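Local coordinates for beta-lactamase/D-alanine Carboxypeptidase (Yersinia pestis, PDB 3RJU), which probably hydrolyses beta-lactams or removes terminal D-alanine from cell-wall peptides, at residues Q8-D11 with Q12-H16; I106-L109 with H110-S113; L198-A202 with E203-R207. One frame throughout, in Å; residues are numbered along the deposited sequence. Where two conformers were deposited one is given.

Contact 1 (Q8-D11 with Q12-H16); sequences QIVD and QYAEH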
# COMPACT_ATOMS: atom_id res chain seq x y z
N GLN A 8 -2.21 15.10 -22.98
CA GLN A 8 -2.66 14.30 -24.12
C GLN A 8 -2.27 12.81 -24.00
O GLN A 8 -3.04 11.92 -24.41
CB GLN A 8 -2.17 14.92 -25.44
CG GLN A 8 -2.84 16.25 -25.84
CD GLN A 8 -2.31 17.46 -25.08
OE1 GLN A 8 -1.35 17.36 -24.31
NE2 GLN A 8 -2.92 18.62 -25.31
N ILE A 9 -1.09 12.53 -23.45
CA ILE A 9 -0.70 11.14 -23.24
C ILE A 9 -1.62 10.49 -22.20
O ILE A 9 -2.11 9.36 -22.39
CB ILE A 9 0.78 11.03 -22.83
CG1 ILE A 9 1.68 11.45 -24.00
CG2 ILE A 9 1.10 9.60 -22.36
CD1 ILE A 9 3.16 11.68 -23.61
N VAL A 10 -1.89 11.20 -21.11
CA VAL A 10 -2.81 10.67 -20.12
C VAL A 10 -4.17 10.36 -20.76
O VAL A 10 -4.76 9.30 -20.50
CB VAL A 10 -2.96 11.62 -18.91
CG1 VAL A 10 -4.07 11.13 -17.97
CG2 VAL A 10 -1.63 11.71 -18.14
N ASP A 11 -4.64 11.27 -21.61
CA ASP A 11 -5.92 11.07 -22.29
C ASP A 11 -5.94 9.89 -23.26
O ASP A 11 -7.01 9.40 -23.59
CB ASP A 11 -6.32 12.34 -23.05
CG ASP A 11 -6.74 13.45 -22.13
OD1 ASP A 11 -7.09 13.17 -20.96
OD2 ASP A 11 -6.72 14.61 -22.59
N GLN A 12 -4.78 9.47 -23.74
CA GLN A 12 -4.71 8.26 -24.56
C GLN A 12 -5.09 7.00 -23.78
O GLN A 12 -5.48 6.00 -24.38
CB GLN A 12 -3.30 8.09 -25.14
CG GLN A 12 -2.88 9.14 -26.15
CD GLN A 12 -1.38 9.04 -26.44
OE1 GLN A 12 -0.75 8.04 -26.12
NE2 GLN A 12 -0.82 10.08 -27.02
N TYR A 13 -4.97 7.06 -22.45
CA TYR A 13 -5.13 5.87 -21.61
C TYR A 13 -6.26 5.92 -20.61
O TYR A 13 -6.83 4.89 -20.27
CB TYR A 13 -3.83 5.57 -20.84
CG TYR A 13 -2.77 5.03 -21.76
CD1 TYR A 13 -2.67 3.68 -22.02
CD2 TYR A 13 -1.90 5.90 -22.44
CE1 TYR A 13 -1.75 3.17 -22.89
CE2 TYR A 13 -0.94 5.39 -23.33
CZ TYR A 13 -0.88 4.03 -23.54
OH TYR A 13 0.04 3.51 -24.42
N ALA A 14 -6.57 7.11 -20.10
CA ALA A 14 -7.41 7.21 -18.90
C ALA A 14 -8.80 6.59 -19.09
O ALA A 14 -9.25 5.78 -18.28
CB ALA A 14 -7.53 8.66 -18.42
N GLU A 15 -9.48 6.99 -20.16
CA GLU A 15 -10.82 6.46 -20.38
C GLU A 15 -10.78 4.96 -20.67
O GLU A 15 -11.69 4.21 -20.26
CB GLU A 15 -11.54 7.23 -21.49
CG GLU A 15 -13.05 7.12 -21.35
CD GLU A 15 -13.80 8.01 -22.31
OE1 GLU A 15 -14.83 8.59 -21.90
OE2 GLU A 15 -13.37 8.12 -23.48
N HIS A 16 -9.73 4.48 -21.33
CA HIS A 16 -9.60 3.04 -21.56
C HIS A 16 -9.48 2.27 -20.26
O HIS A 16 -10.08 1.20 -20.11
CB HIS A 16 -8.41 2.72 -22.46
CG HIS A 16 -8.62 3.10 -23.89
ND1 HIS A 16 -9.83 2.95 -24.53
CD2 HIS A 16 -7.77 3.62 -24.81
CE1 HIS A 16 -9.72 3.37 -25.78
NE2 HIS A 16 -8.48 3.77 -25.97
O HOH W 1 -9.10 9.36 -21.85
O HOH W 2 -8.21 6.45 -23.04

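Contact 2 (I106-L109 with H110-S113); sequences IRLL and HLAS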
# COMPACT_ATOMS: atom_id res chain seq x y z
N ILE A 106 12.16 -14.01 13.55
CA ILE A 106 11.53 -13.09 12.62
C ILE A 106 11.95 -11.67 12.98
O ILE A 106 11.81 -11.26 14.13
CB ILE A 106 10.00 -13.21 12.71
CG1 ILE A 106 9.56 -14.57 12.17
CG2 ILE A 106 9.30 -12.08 11.95
CD1 ILE A 106 8.15 -14.95 12.54
N ARG A 107 12.46 -10.91 12.01
CA ARG A 107 12.87 -9.53 12.22
C ARG A 107 11.93 -8.56 11.50
O ARG A 107 11.15 -8.98 10.64
CB ARG A 107 14.31 -9.32 11.76
CG ARG A 107 15.27 -10.28 12.43
CD ARG A 107 16.66 -10.22 11.81
NE ARG A 107 17.53 -11.24 12.39
CZ ARG A 107 18.29 -11.07 13.47
NH1 ARG A 107 18.32 -9.89 14.09
NH2 ARG A 107 19.04 -12.07 13.92
N LEU A 108 12.00 -7.28 11.85
CA LEU A 108 11.07 -6.32 11.24
C LEU A 108 11.19 -6.32 9.71
O LEU A 108 10.18 -6.30 9.02
CB LEU A 108 11.25 -4.90 11.81
CG LEU A 108 11.10 -4.76 13.33
CD1 LEU A 108 11.21 -3.30 13.72
CD2 LEU A 108 9.81 -5.39 13.87
N LEU A 109 12.42 -6.41 9.21
CA LEU A 109 12.68 -6.51 7.77
C LEU A 109 11.90 -7.64 7.11
O LEU A 109 11.41 -7.50 5.97
CB LEU A 109 14.19 -6.68 7.53
CG LEU A 109 14.59 -6.98 6.10
CD1 LEU A 109 14.19 -5.81 5.19
CD2 LEU A 109 16.09 -7.25 6.01
N HIS A 110 11.79 -8.77 7.81
CA HIS A 110 11.08 -9.92 7.26
C HIS A 110 9.58 -9.62 7.16
O HIS A 110 8.93 -10.01 6.19
CB HIS A 110 11.31 -11.19 8.08
CG HIS A 110 12.74 -11.61 8.15
ND1 HIS A 110 13.43 -11.75 9.34
CD2 HIS A 110 13.62 -11.92 7.17
CE1 HIS A 110 14.67 -12.14 9.09
NE2 HIS A 110 14.82 -12.24 7.78
N LEU A 111 9.03 -8.97 8.17
CA LEU A 111 7.62 -8.61 8.11
C LEU A 111 7.38 -7.68 6.92
O LEU A 111 6.38 -7.83 6.21
CB LEU A 111 7.18 -7.91 9.41
CG LEU A 111 7.41 -8.70 10.70
CD1 LEU A 111 7.11 -7.78 11.89
CD2 LEU A 111 6.55 -9.95 10.75
N ALA A 112 8.27 -6.72 6.71
CA ALA A 112 8.07 -5.71 5.67
C ALA A 112 8.24 -6.25 4.25
O ALA A 112 7.66 -5.72 3.29
CB ALA A 112 8.99 -4.50 5.89
N SER A 113 9.06 -7.28 4.10
CA SER A 113 9.37 -7.86 2.80
C SER A 113 8.62 -9.19 2.51
O SER A 113 8.90 -9.86 1.51
CB SER A 113 10.88 -8.11 2.67
OG SER A 113 11.34 -9.01 3.69

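Contact 3 (L198-A202 with E203-R207); sequences LTPTA and EQCKR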
# COMPACT_ATOMS: atom_id res chain seq x y z
N LEU A 198 -7.48 6.13 9.80
CA LEU A 198 -8.02 4.82 10.13
C LEU A 198 -9.31 4.97 10.91
O LEU A 198 -9.98 3.99 11.23
CB LEU A 198 -7.02 4.04 10.99
CG LEU A 198 -5.71 3.67 10.31
CD1 LEU A 198 -4.60 3.40 11.33
CD2 LEU A 198 -5.91 2.47 9.37
N THR A 199 -9.67 6.21 11.21
CA THR A 199 -10.84 6.48 12.04
C THR A 199 -11.67 7.62 11.44
O THR A 199 -11.73 8.73 11.99
CB THR A 199 -10.40 6.85 13.48
OG1 THR A 199 -9.52 7.98 13.44
CG2 THR A 199 -9.64 5.68 14.13
N PRO A 200 -12.31 7.36 10.30
CA PRO A 200 -13.06 8.43 9.63
C PRO A 200 -14.25 8.95 10.44
O PRO A 200 -14.90 8.20 11.18
CB PRO A 200 -13.53 7.78 8.33
CG PRO A 200 -13.56 6.31 8.63
CD PRO A 200 -12.41 6.08 9.57
N THR A 201 -14.53 10.23 10.28
CA THR A 201 -15.72 10.83 10.86
C THR A 201 -16.93 10.54 9.98
O THR A 201 -16.80 10.02 8.87
CB THR A 201 -15.58 12.34 10.94
OG1 THR A 201 -15.45 12.86 9.60
CG2 THR A 201 -14.35 12.72 11.76
N ALA A 202 -18.12 10.91 10.47
CA ALA A 202 -19.33 10.79 9.66
C ALA A 202 -19.22 11.63 8.38
O ALA A 202 -19.65 11.19 7.30
CB ALA A 202 -20.56 11.22 10.47
N GLU A 203 -18.66 12.83 8.51
CA GLU A 203 -18.51 13.74 7.36
C GLU A 203 -17.57 13.12 6.32
O GLU A 203 -17.76 13.31 5.11
CB GLU A 203 -17.99 15.11 7.82
CG GLU A 203 -17.96 16.17 6.73
CD GLU A 203 -16.75 16.04 5.82
OE1 GLU A 203 -15.71 15.52 6.29
OE2 GLU A 203 -16.85 16.47 4.64
N GLN A 204 -16.56 12.38 6.77
CA GLN A 204 -15.68 11.70 5.84
C GLN A 204 -16.38 10.50 5.22
O GLN A 204 -16.34 10.31 4.00
CB GLN A 204 -14.37 11.28 6.55
CG GLN A 204 -13.51 12.50 6.86
CD GLN A 204 -12.35 12.20 7.79
OE1 GLN A 204 -12.47 11.41 8.74
NE2 GLN A 204 -11.21 12.83 7.53
N CYS A 205 -17.04 9.70 6.05
CA CYS A 205 -17.75 8.52 5.56
C CYS A 205 -18.78 8.80 4.45
O CYS A 205 -18.93 8.00 3.52
CB CYS A 205 -18.37 7.75 6.71
SG CYS A 205 -17.13 6.80 7.67
N LYS A 206 -19.47 9.93 4.54
CA LYS A 206 -20.48 10.25 3.52
C LYS A 206 -19.83 10.43 2.15
O LYS A 206 -20.52 10.34 1.13
CB LYS A 206 -21.27 11.51 3.89
CG LYS A 206 -20.46 12.77 3.75
CD LYS A 206 -21.27 14.05 3.95
CE LYS A 206 -20.35 15.25 3.81
NZ LYS A 206 -21.00 16.51 4.28
N ARG A 207 -18.52 10.68 2.13
CA ARG A 207 -17.78 10.86 0.88
C ARG A 207 -17.14 9.58 0.36
O ARG A 207 -16.52 9.59 -0.71
CB ARG A 207 -16.72 11.96 1.03
CG ARG A 207 -17.30 13.35 1.29
CD ARG A 207 -16.20 14.41 1.37
NE ARG A 207 -15.65 14.58 2.71
CZ ARG A 207 -14.36 14.46 3.04
NH1 ARG A 207 -13.46 14.13 2.12
NH2 ARG A 207 -13.98 14.68 4.29
O HOH W 3 -10.95 11.50 11.02
O HOH W 4 -14.67 15.38 9.11

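Contact 1 (Q8-D11 with Q12-H16)
Val10 and Ala14, with Ile9, Gln12 and Tyr13, make a local contact along helix 6-20, which lies on the main antiparallel sheet beside helix 336-349. Val10 CG1 touches Ala14 CB only loosely, at 4.3 Å. Val10 O takes two backbone bonds, from Tyr13 N (3.0 Å) and from Ala14 N (2.9 Å), one from above its carbonyl plane, the other almost in line with the C=O bond. Gln12 N makes only weak bonds, to Gln8 O and Ile9 O. With Tyr13 CG anti to its carbonyl carbon (chi1 -72°), the ring edge comes back to Ile9 O, which lies in the ring plane 3.5 Å from Tyr13 CD2. Gln12 slants across Ile9, and its CG comes to 3.3 Å from Gln8 O.

Beyond Tyr13 the helix is kinked, and water takes the place of the missing turn bonds. Asp11 O receives one water at 2.7 Å, which accepts from Glu15 N, and a second at 3.2 Å, which accepts from His16 N. Asp11 OD1 forms a salt bridge with Arg39. Val10 and Ala14 rest on strands 25-32 and 35-42, whereas Ile9 and Tyr13 pack against helix 336-349.

Contact 2 (I106-L109 with H110-S113)
His110 swings back over the start of its own helix to meet Arg107: with CG beside the backbone N (chi1 -61°) and the ring rotated to chi2 122°, ND1 points at the amide of the residue three places earlier. Arg107 N donates to His110 ND1 at 3.0 Å, nearly straight (159°) and in the ring plane. Arg107 is the N-cap of helix 108-113, and the bond corresponds to one half of a capping box, in which the third helical residue holds the amide of the cap. The arginine side chain does not supply the reciprocal half; His110 N instead bonds weakly to Arg107 O. The arginine chain runs alongside the imidazole in the same direction, its CB 3.5 Å from His110 ND1, and its NH1 goes on to Thr84 O.

One turn further on, Ser113 OG sits between its own N and carbonyl carbon, a position that folds the hydroxyl back over the preceding turn. It donates to Leu109 O at 2.7 Å, while Ser113 N reaches the same oxygen at 3.0 Å from the opposite face of the carbonyl plane. Ser113 OG is also hydrogen-bonded to Thr115. On the apolar side Ile106 CG2 meets Leu111 CD2 (3.7 Å), the two chains crossing at about a right angle. Leu108 and Leu111 meet more loosely, and both also pack on helix 162-175.

An imidazole nitrogen that accepts from a backbone amide cannot carry a proton itself, so His110 is probably neutral with its hydrogen on NE2, a state that the nearby Arg107 guanidinium would be expected to favour.

Contact 3 (L198-A202 with E203-R207)
Gln204 lies against Thr201 from CB to OE1, crossing the threonine at a slant. Its CB packs near both Thr201 O and the threonine hydroxyl; CG then passes 3.4 Å from Thr201 OG1, and the chain continues extended so that CD still lies beside that oxygen. At the tip, Gln204 OE1 receives Thr201 N at 2.8 Å in a bond of 163°, met in the carbonyl plane on a lone pair. The same oxygen touches Pro200 CA and takes a second donor, a water at 2.7 Å that also donates to Thr199 O. The other half of the amide, NE2, is bonded to Asn195 OD1, so both ends of the flat group are held and its rotation is fixed.

The return bond runs from Gln204 N to Thr201 OG1 (3.1 Å, 153°), and the reciprocal pair is a capping box at the start of helix 202-205, with Thr201 as N-cap. The first full turn then closes with Cys205 N donating to Thr201 O at 2.8 Å. A disulfide from Cys205 to Cys217 joins this short surface helix to another part of the chain. Cys205 SG also packs on the proline ring, 3.7 Å from Pro200 CG.

On the neighbouring turn Arg207 grips Glu203 side-on with two nitrogens. Arg207 NH2 meets Glu203 OE1 at 2.8 Å on the syn side and in the guanidinium plane, and NE reaches Glu203 OE2 from above the carboxylate. A water joins Glu203 OE1 to Thr201 OG1, linking the salt bridge to the cap.

The three contacts follow one another along the chain and do not touch. Contacts 1 and 2 lie on opposite sides of the chain's centre, their centres 38 Å apart; contacts 2 and 3 also lie on opposite sides, with nearest atoms about 16 Å apart, against about 19 Å between contacts 1 and 3. Contact 2 is the one close to the probable active site: Ala112 packs on helix 64-77 and lies near, without touching, the residues of an SxxK-like pattern that includes Ser62 and Lys65, consistent with a serine beta-lactamase or penicillin-binding protein. The centre of contact 1 stands farthest from that of the chain, about 24 Å.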